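Local coordinates for protein cpftsy (Physcomitrella patens, PDB 4AK9) that is probably the GTP-hydrolysing receptor for the chloroplast signal recognition particle, helping to target proteins to the thylakoid membrane, at residues 115-129 and 199-211. Numbering follows the deposited sequence.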
ATOM      1  N   ARG A 115      39.634   6.619 -10.066  1.00 48.51           N
ATOM      2  CA  ARG A 115      39.275   7.024  -8.727  1.00 41.38           C
ATOM      3  C   ARG A 115      39.516   8.525  -8.602  1.00 39.33           C
ATOM      4  O   ARG A 115      40.391   9.069  -9.272  1.00 46.56           O
ATOM      5  CB  ARG A 115      40.091   6.233  -7.701  1.00 43.92           C
ATOM      6  CG  ARG A 115      41.291   5.489  -8.280  1.00 56.18           C
ATOM      7  CD  ARG A 115      42.608   6.216  -7.970  1.00 59.97           C
ATOM      8  NE  ARG A 115      42.694   6.603  -6.561  1.00 60.60           N
ATOM      9  CZ  ARG A 115      42.948   5.752  -5.569  1.00 59.79           C
ATOM     10  NH1 ARG A 115      43.148   4.467  -5.840  1.00 64.75           N
ATOM     11  NH2 ARG A 115      43.004   6.179  -4.309  1.00 58.61           N
ATOM     12  N   PRO A 116      38.744   9.204  -7.746  1.00 33.24           N
ATOM     13  CA  PRO A 116      37.725   8.630  -6.858  1.00 33.17           C
ATOM     14  C   PRO A 116      36.405   8.354  -7.579  1.00 32.05           C
ATOM     15  O   PRO A 116      36.061   9.073  -8.526  1.00 31.25           O
ATOM     16  CB  PRO A 116      37.511   9.736  -5.833  1.00 31.36           C
ATOM     17  CG  PRO A 116      37.774  10.997  -6.587  1.00 30.82           C
ATOM     18  CD  PRO A 116      38.801  10.674  -7.640  1.00 36.42           C
ATOM     19  N   ALA A 117      35.694   7.314  -7.147  1.00 28.38           N
ATOM     20  CA  ALA A 117      34.280   7.189  -7.499  1.00 31.40           C
ATOM     21  C   ALA A 117      33.484   8.128  -6.592  1.00 26.50           C
ATOM     22  O   ALA A 117      33.895   8.426  -5.451  1.00 27.30           O
ATOM     23  CB  ALA A 117      33.795   5.754  -7.339  1.00 28.89           C
ATOM     24  N   VAL A 118      32.342   8.602  -7.085  1.00 23.43           N
ATOM     25  CA  VAL A 118      31.519   9.516  -6.313  1.00 18.12           C
ATOM     26  C   VAL A 118      30.069   9.004  -6.295  1.00 24.45           C
ATOM     27  O   VAL A 118      29.461   8.786  -7.348  1.00 22.26           O
ATOM     28  CB  VAL A 118      31.551  10.947  -6.859  1.00 22.53           C
ATOM     29  CG1 VAL A 118      30.601  11.858  -6.070  1.00 23.24           C
ATOM     30  CG2 VAL A 118      32.996  11.516  -6.791  1.00 22.34           C
ATOM     31  N   LEU A 119      29.539   8.787  -5.091  1.00 20.05           N
ATOM     32  CA  LEU A 119      28.165   8.275  -4.943  1.00 21.46           C
ATOM     33  C   LEU A 119      27.345   9.370  -4.271  1.00 18.12           C
ATOM     34  O   LEU A 119      27.691   9.833  -3.166  1.00 23.83           O
ATOM     35  CB  LEU A 119      28.176   7.022  -4.054  1.00 21.48           C
ATOM     36  CG  LEU A 119      28.389   5.613  -4.602  1.00 32.81           C
ATOM     37  CD1 LEU A 119      29.424   5.571  -5.676  1.00 32.05           C
ATOM     38  CD2 LEU A 119      28.762   4.663  -3.484  1.00 34.36           C
ATOM     39  N   MET A 120      26.269   9.818  -4.915  1.00 19.68           N
ATOM     40  CA  MET A 120      25.365  10.757  -4.272  1.00 15.98           C
ATOM     41  C   MET A 120      24.172  10.003  -3.679  1.00 21.07           C
ATOM     42  O   MET A 120      23.588   9.147  -4.334  1.00 18.53           O
ATOM     43  CB  MET A 120      24.877  11.830  -5.247  1.00 20.53           C
ATOM     44  CG  MET A 120      25.965  12.800  -5.669  1.00 25.39           C
ATOM     45  SD  MET A 120      25.340  13.878  -6.991  1.00 27.71           S
ATOM     46  CE  MET A 120      24.283  15.029  -6.125  1.00 24.16           C
ATOM     47  N   ILE A 121      23.861  10.286  -2.424  1.00 17.94           N
ATOM     48  CA  ILE A 121      22.745   9.628  -1.745  1.00 21.07           C
ATOM     49  C   ILE A 121      21.621  10.656  -1.692  1.00 16.63           C
ATOM     50  O   ILE A 121      21.797  11.794  -1.197  1.00 23.45           O
ATOM     51  CB  ILE A 121      23.124   9.216  -0.308  1.00 24.90           C
ATOM     52  CG1 ILE A 121      24.319   8.259  -0.278  1.00 30.99           C
ATOM     53  CG2 ILE A 121      21.891   8.723   0.498  1.00 25.65           C
ATOM     54  CD1 ILE A 121      24.391   7.191  -1.336  1.00 25.70           C
ATOM     55  N   VAL A 122      20.453  10.310  -2.237  1.00 20.06           N
ATOM     56  CA  VAL A 122      19.348  11.269  -2.244  1.00 17.02           C
ATOM     57  C   VAL A 122      18.075  10.670  -1.630  1.00 19.14           C
ATOM     58  O   VAL A 122      17.990   9.455  -1.426  1.00 18.15           O
ATOM     59  CB  VAL A 122      19.014  11.750  -3.687  1.00 21.07           C
ATOM     60  CG1 VAL A 122      20.259  12.405  -4.323  1.00 17.80           C
ATOM     61  CG2 VAL A 122      18.584  10.565  -4.532  1.00 17.59           C
ATOM     62  N   GLY A 123      17.100  11.522  -1.342  1.00 20.29           N
ATOM     63  CA  GLY A 123      15.850  11.046  -0.748  1.00 22.79           C
ATOM     64  C   GLY A 123      15.249  11.992   0.264  1.00 29.87           C
ATOM     65  O   GLY A 123      15.793  13.059   0.544  1.00 25.53           O
ATOM     66  N   VAL A 124      14.114  11.600   0.832  1.00 30.33           N
ATOM     67  CA  VAL A 124      13.356  12.551   1.642  1.00 31.44           C
ATOM     68  C   VAL A 124      13.805  12.599   3.086  1.00 39.54           C
ATOM     69  O   VAL A 124      13.705  13.633   3.739  1.00 45.42           O
ATOM     70  CB  VAL A 124      11.827  12.272   1.605  1.00 31.89           C
ATOM     71  CG1 VAL A 124      11.399  11.874   0.211  1.00 35.68           C
ATOM     72  CG2 VAL A 124      11.443  11.201   2.608  1.00 41.58           C
ATOM     73  N   ASN A 125      14.307  11.491   3.598  1.00 36.96           N
ATOM     74  CA  ASN A 125      14.464  11.436   5.039  1.00 35.86           C
ATOM     75  C   ASN A 125      15.908  11.581   5.440  1.00 37.92           C
ATOM     76  O   ASN A 125      16.697  10.632   5.245  1.00 34.18           O
ATOM     77  CB  ASN A 125      13.912  10.125   5.588  1.00 40.45           C
ATOM     78  CG  ASN A 125      13.831  10.134   7.093  1.00 41.86           C
ATOM     79  OD1 ASN A 125      14.800   9.809   7.778  1.00 38.81           O
ATOM     80  ND2 ASN A 125      12.674  10.535   7.619  1.00 51.62           N
ATOM     81  N   GLY A 126      16.244  12.749   6.002  1.00 39.47           N
ATOM     82  CA  GLY A 126      17.614  13.077   6.378  1.00 42.07           C
ATOM     83  C   GLY A 126      18.257  11.958   7.176  1.00 38.72           C
ATOM     84  O   GLY A 126      19.384  11.535   6.919  1.00 34.67           O
ATOM     85  N   GLY A 127      17.503  11.425   8.124  1.00 36.66           N
ATOM     86  CA  GLY A 127      18.040  10.431   9.032  1.00 39.51           C
ATOM     87  C   GLY A 127      18.253   9.057   8.423  1.00 38.30           C
ATOM     88  O   GLY A 127      19.238   8.375   8.753  1.00 37.34           O
ATOM     89  N   GLY A 128      17.321   8.630   7.561  1.00 36.29           N
ATOM     90  CA  GLY A 128      17.450   7.370   6.855  1.00 29.53           C
ATOM     91  C   GLY A 128      18.634   7.425   5.909  1.00 24.47           C
ATOM     92  O   GLY A 128      19.402   6.446   5.801  1.00 28.89           O
ATOM     93  N   LYS A 129      18.762   8.560   5.220  1.00 28.52           N
ATOM     94  CA  LYS A 129      19.883   8.815   4.324  1.00 30.92           C
ATOM     95  C   LYS A 129      21.201   8.783   5.085  1.00 26.18           C
ATOM     96  O   LYS A 129      22.167   8.153   4.639  1.00 23.11           O
ATOM     97  CB  LYS A 129      19.742  10.172   3.620  1.00 30.33           C
ATOM     98  CG  LYS A 129      18.655  10.251   2.589  1.00 32.99           C
ATOM     99  CD  LYS A 129      18.772  11.550   1.732  1.00 31.52           C
ATOM    100  CE  LYS A 129      18.575  12.817   2.543  1.00 33.36           C
ATOM    101  NZ  LYS A 129      18.233  13.971   1.625  1.00 33.59           N
ATOM    102  N   ASP A 199      43.841  11.273  -3.098  1.00 39.23           N
ATOM    103  CA  ASP A 199      43.901   9.862  -3.467  1.00 41.10           C
ATOM    104  C   ASP A 199      42.886   8.992  -2.695  1.00 41.98           C
ATOM    105  O   ASP A 199      43.182   7.842  -2.353  1.00 42.15           O
ATOM    106  CB  ASP A 199      45.340   9.343  -3.249  1.00 50.91           C
ATOM    107  CG  ASP A 199      45.684   8.146  -4.123  1.00 58.68           C
ATOM    108  OD1 ASP A 199      45.967   8.345  -5.331  1.00 64.91           O
ATOM    109  OD2 ASP A 199      45.690   7.010  -3.589  1.00 65.08           O
ATOM    110  N   PHE A 200      41.695   9.539  -2.429  1.00 41.07           N
ATOM    111  CA  PHE A 200      40.586   8.772  -1.831  1.00 37.34           C
ATOM    112  C   PHE A 200      39.959   7.873  -2.891  1.00 29.86           C
ATOM    113  O   PHE A 200      39.964   8.222  -4.071  1.00 33.54           O
ATOM    114  CB  PHE A 200      39.521   9.725  -1.292  1.00 29.87           C
ATOM    115  CG  PHE A 200      39.840  10.307   0.067  1.00 35.64           C
ATOM    116  CD1 PHE A 200      40.557  11.497   0.185  1.00 42.05           C
ATOM    117  CD2 PHE A 200      39.410   9.670   1.228  1.00 34.46           C
ATOM    118  CE1 PHE A 200      40.846  12.043   1.439  1.00 37.35           C
ATOM    119  CE2 PHE A 200      39.696  10.203   2.484  1.00 35.30           C
ATOM    120  CZ  PHE A 200      40.411  11.392   2.592  1.00 45.43           C
ATOM    121  N   ASP A 201      39.395   6.735  -2.494  1.00 29.16           N
ATOM    122  CA  ASP A 201      38.834   5.817  -3.486  1.00 31.12           C
ATOM    123  C   ASP A 201      37.371   6.113  -3.792  1.00 34.45           C
ATOM    124  O   ASP A 201      36.910   5.884  -4.912  1.00 31.45           O
ATOM    125  CB  ASP A 201      38.958   4.375  -3.028  1.00 31.97           C
ATOM    126  CG  ASP A 201      40.409   3.948  -2.839  1.00 48.65           C
ATOM    127  OD1 ASP A 201      41.145   3.861  -3.852  1.00 43.90           O
ATOM    128  OD2 ASP A 201      40.808   3.689  -1.680  1.00 45.34           O
ATOM    129  N   VAL A 202      36.640   6.591  -2.788  1.00 25.83           N
ATOM    130  CA  VAL A 202      35.182   6.749  -2.922  1.00 28.78           C
ATOM    131  C   VAL A 202      34.771   7.959  -2.114  1.00 25.85           C
ATOM    132  O   VAL A 202      35.288   8.160  -1.010  1.00 29.07           O
ATOM    133  CB  VAL A 202      34.420   5.538  -2.338  1.00 29.98           C
ATOM    134  CG1 VAL A 202      32.932   5.799  -2.370  1.00 37.32           C
ATOM    135  CG2 VAL A 202      34.714   4.260  -3.126  1.00 36.51           C
ATOM    136  N   VAL A 203      33.884   8.781  -2.673  1.00 21.77           N
ATOM    137  CA  VAL A 203      33.296   9.884  -1.939  1.00 20.57           C
ATOM    138  C   VAL A 203      31.803   9.583  -1.794  1.00 29.22           C
ATOM    139  O   VAL A 203      31.129   9.302  -2.785  1.00 26.46           O
ATOM    140  CB  VAL A 203      33.407  11.203  -2.693  1.00 26.59           C
ATOM    141  CG1 VAL A 203      32.749  12.333  -1.907  1.00 21.54           C
ATOM    142  CG2 VAL A 203      34.872  11.524  -3.003  1.00 25.32           C
ATOM    143  N   LEU A 204      31.306   9.634  -0.564  1.00 23.12           N
ATOM    144  CA  LEU A 204      29.888   9.376  -0.268  1.00 23.45           C
ATOM    145  C   LEU A 204      29.221  10.695   0.084  1.00 20.75           C
ATOM    146  O   LEU A 204      29.493  11.280   1.127  1.00 24.99           O
ATOM    147  CB  LEU A 204      29.758   8.386   0.902  1.00 23.35           C
ATOM    148  CG  LEU A 204      29.586   6.879   0.688  1.00 31.61           C
ATOM    149  CD1 LEU A 204      30.044   6.438  -0.668  1.00 33.58           C
ATOM    150  CD2 LEU A 204      30.217   5.999   1.799  1.00 29.04           C
ATOM    151  N   CYS A 205      28.337  11.183  -0.782  1.00 21.21           N
ATOM    152  CA  CYS A 205      27.720  12.528  -0.611  1.00 19.01           C
ATOM    153  C   CYS A 205      26.315  12.489  -0.046  1.00 29.61           C
ATOM    154  O   CYS A 205      25.444  11.810  -0.594  1.00 26.77           O
ATOM    155  CB  CYS A 205      27.630  13.250  -1.972  1.00 23.92           C
ATOM    156  SG  CYS A 205      29.210  13.447  -2.825  1.00 29.58           S
ATOM    157  N   ASP A 206      26.071  13.233   1.018  1.00 24.94           N
ATOM    158  CA  ASP A 206      24.701  13.439   1.482  1.00 27.75           C
ATOM    159  C   ASP A 206      24.139  14.645   0.756  1.00 31.16           C
ATOM    160  O   ASP A 206      24.889  15.504   0.301  1.00 31.29           O
ATOM    161  CB  ASP A 206      24.673  13.674   2.985  1.00 29.94           C
ATOM    162  CG  ASP A 206      23.281  13.467   3.590  1.00 38.52           C
ATOM    163  OD1 ASP A 206      22.356  13.016   2.857  1.00 30.53           O
ATOM    164  OD2 ASP A 206      23.127  13.735   4.804  1.00 40.23           O
ATOM    165  N   THR A 207      22.817  14.701   0.612  1.00 23.80           N
ATOM    166  CA  THR A 207      22.165  15.824  -0.072  1.00 22.97           C
ATOM    167  C   THR A 207      20.905  16.207   0.685  1.00 30.87           C
ATOM    168  O   THR A 207      20.370  15.403   1.472  1.00 28.68           O
ATOM    169  CB  THR A 207      21.738  15.460  -1.521  1.00 29.19           C
ATOM    170  OG1 THR A 207      20.860  14.310  -1.490  1.00 23.50           O
ATOM    171  CG2 THR A 207      22.945  15.138  -2.387  1.00 26.19           C
ATOM    172  N   SER A 208      20.411  17.420   0.447  1.00 28.12           N
ATOM    173  CA  SER A 208      19.171  17.828   1.099  1.00 28.91           C
ATOM    174  C   SER A 208      17.981  17.245   0.337  1.00 30.63           C
ATOM    175  O   SER A 208      18.046  17.031  -0.877  1.00 33.78           O
ATOM    176  CB  SER A 208      19.068  19.344   1.178  1.00 39.52           C
ATOM    177  OG  SER A 208      20.209  19.875   1.826  1.00 44.56           O
ATOM    178  N   GLY A 209      16.894  16.966   1.042  1.00 27.79           N
ATOM    179  CA  GLY A 209      15.688  16.500   0.363  1.00 27.95           C
ATOM    180  C   GLY A 209      14.499  16.569   1.293  1.00 28.82           C
ATOM    181  O   GLY A 209      14.675  16.515   2.513  1.00 29.95           O
ATOM    182  N   ARG A 210      13.313  16.734   0.716  1.00 27.82           N
ATOM    183  CA  ARG A 210      12.074  16.738   1.469  1.00 32.68           C
ATOM    184  C   ARG A 210      11.088  15.747   0.855  1.00 26.62           C
ATOM    185  O   ARG A 210      11.280  15.267  -0.254  1.00 30.76           O
ATOM    186  CB  ARG A 210      11.445  18.133   1.444  1.00 35.65           C
ATOM    187  CG  ARG A 210      12.340  19.226   2.029  1.00 45.15           C
ATOM    188  CD  ARG A 210      12.154  19.386   3.545  1.00 43.32           C
ATOM    189  NE  ARG A 210      10.759  19.594   3.978  1.00 51.90           N
ATOM    190  CZ  ARG A 210       9.907  20.515   3.500  1.00 53.36           C
ATOM    191  NH1 ARG A 210      10.260  21.355   2.526  1.00 56.31           N
ATOM    192  NH2 ARG A 210       8.671  20.594   4.004  1.00 47.14           N
ATOM    193  N   LEU A 211      10.017  15.487   1.582  1.00 30.86           N
ATOM    194  CA  LEU A 211       8.971  14.593   1.093  1.00 29.40           C
ATOM    195  C   LEU A 211       8.327  15.136  -0.154  1.00 30.10           C
ATOM    196  O   LEU A 211       8.050  14.395  -1.100  1.00 42.12           O
ATOM    197  CB  LEU A 211       7.932  14.420   2.179  1.00 28.42           C
ATOM    198  CG  LEU A 211       6.830  13.425   1.832  1.00 32.76           C
ATOM    199  CD1 LEU A 211       7.426  12.087   1.412  1.00 31.59           C
ATOM    200  CD2 LEU A 211       5.975  13.299   3.090  1.00 28.52           C
TER
HETATM  201  O   HOH W   1      41.783   9.300  -5.739  1.00 44.32           O
HETATM  202  O   HOH W   2      17.957  14.294  -1.617  1.00 24.20           O
HETATM  203  O   HOH W   3      17.586  15.544   3.741  1.00 42.19           O
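A bend at chi3 (-64°) in Lys129, which starts with CG beside its own backbone N, brings the ammonium to Thr207. That threonine holds OG1 between its backbone N and carbonyl carbon (chi1 57°), which leaves the hydroxyl to donate to Ile121 O at 2.7 Å. Lys129 NZ then reaches Thr207 O at 2.6 Å, coming from above the carbonyl plane, and also donates to Gly123 O and to a water. Replacing Lys129 with a methionine would probably leave the carbonyl oxygens of Thr207 and Gly123 without their shared ammonium donor, and the loop no longer tied to Thr207. A second water takes the Gly123 N-H and donates to Thr207 OG1 and Ser208 O, closing the join. Gly209 fits here because a side chain on it would run into Gly123 O.

Upstream, strands 117-123 and 202-205 run parallel, neighbours in the central sheet. The bond from Leu119 N to Val203 O is almost straight at 179°. On one face Leu119 CD2 lies alongside Leu204 CD1 at 3.6 Å, over helix 126-142; on the other Val118 CG1 meets Cys205 SG. At the exposed start, the Arg115 guanidinium sits between two carboxylates: NH1 pairs with Asp201 OD1 at 2.9 Å, over one face, while Asp199 lies over the opposite face, its OD2 2.9 Å from NH2 and held by charge alone.

Asn125 OD1 caps helix 126-142 through Gly128 N. Strand, glycine-rich loop and helix match a Walker A P-loop, as expected of an SRP-type GTPase. The Lys129 ammonium is satisfied by the carbonyls of Gly123 and Thr207 and by water, consistent with the position a Walker A lysine would be expected to take near the nucleotide phosphates.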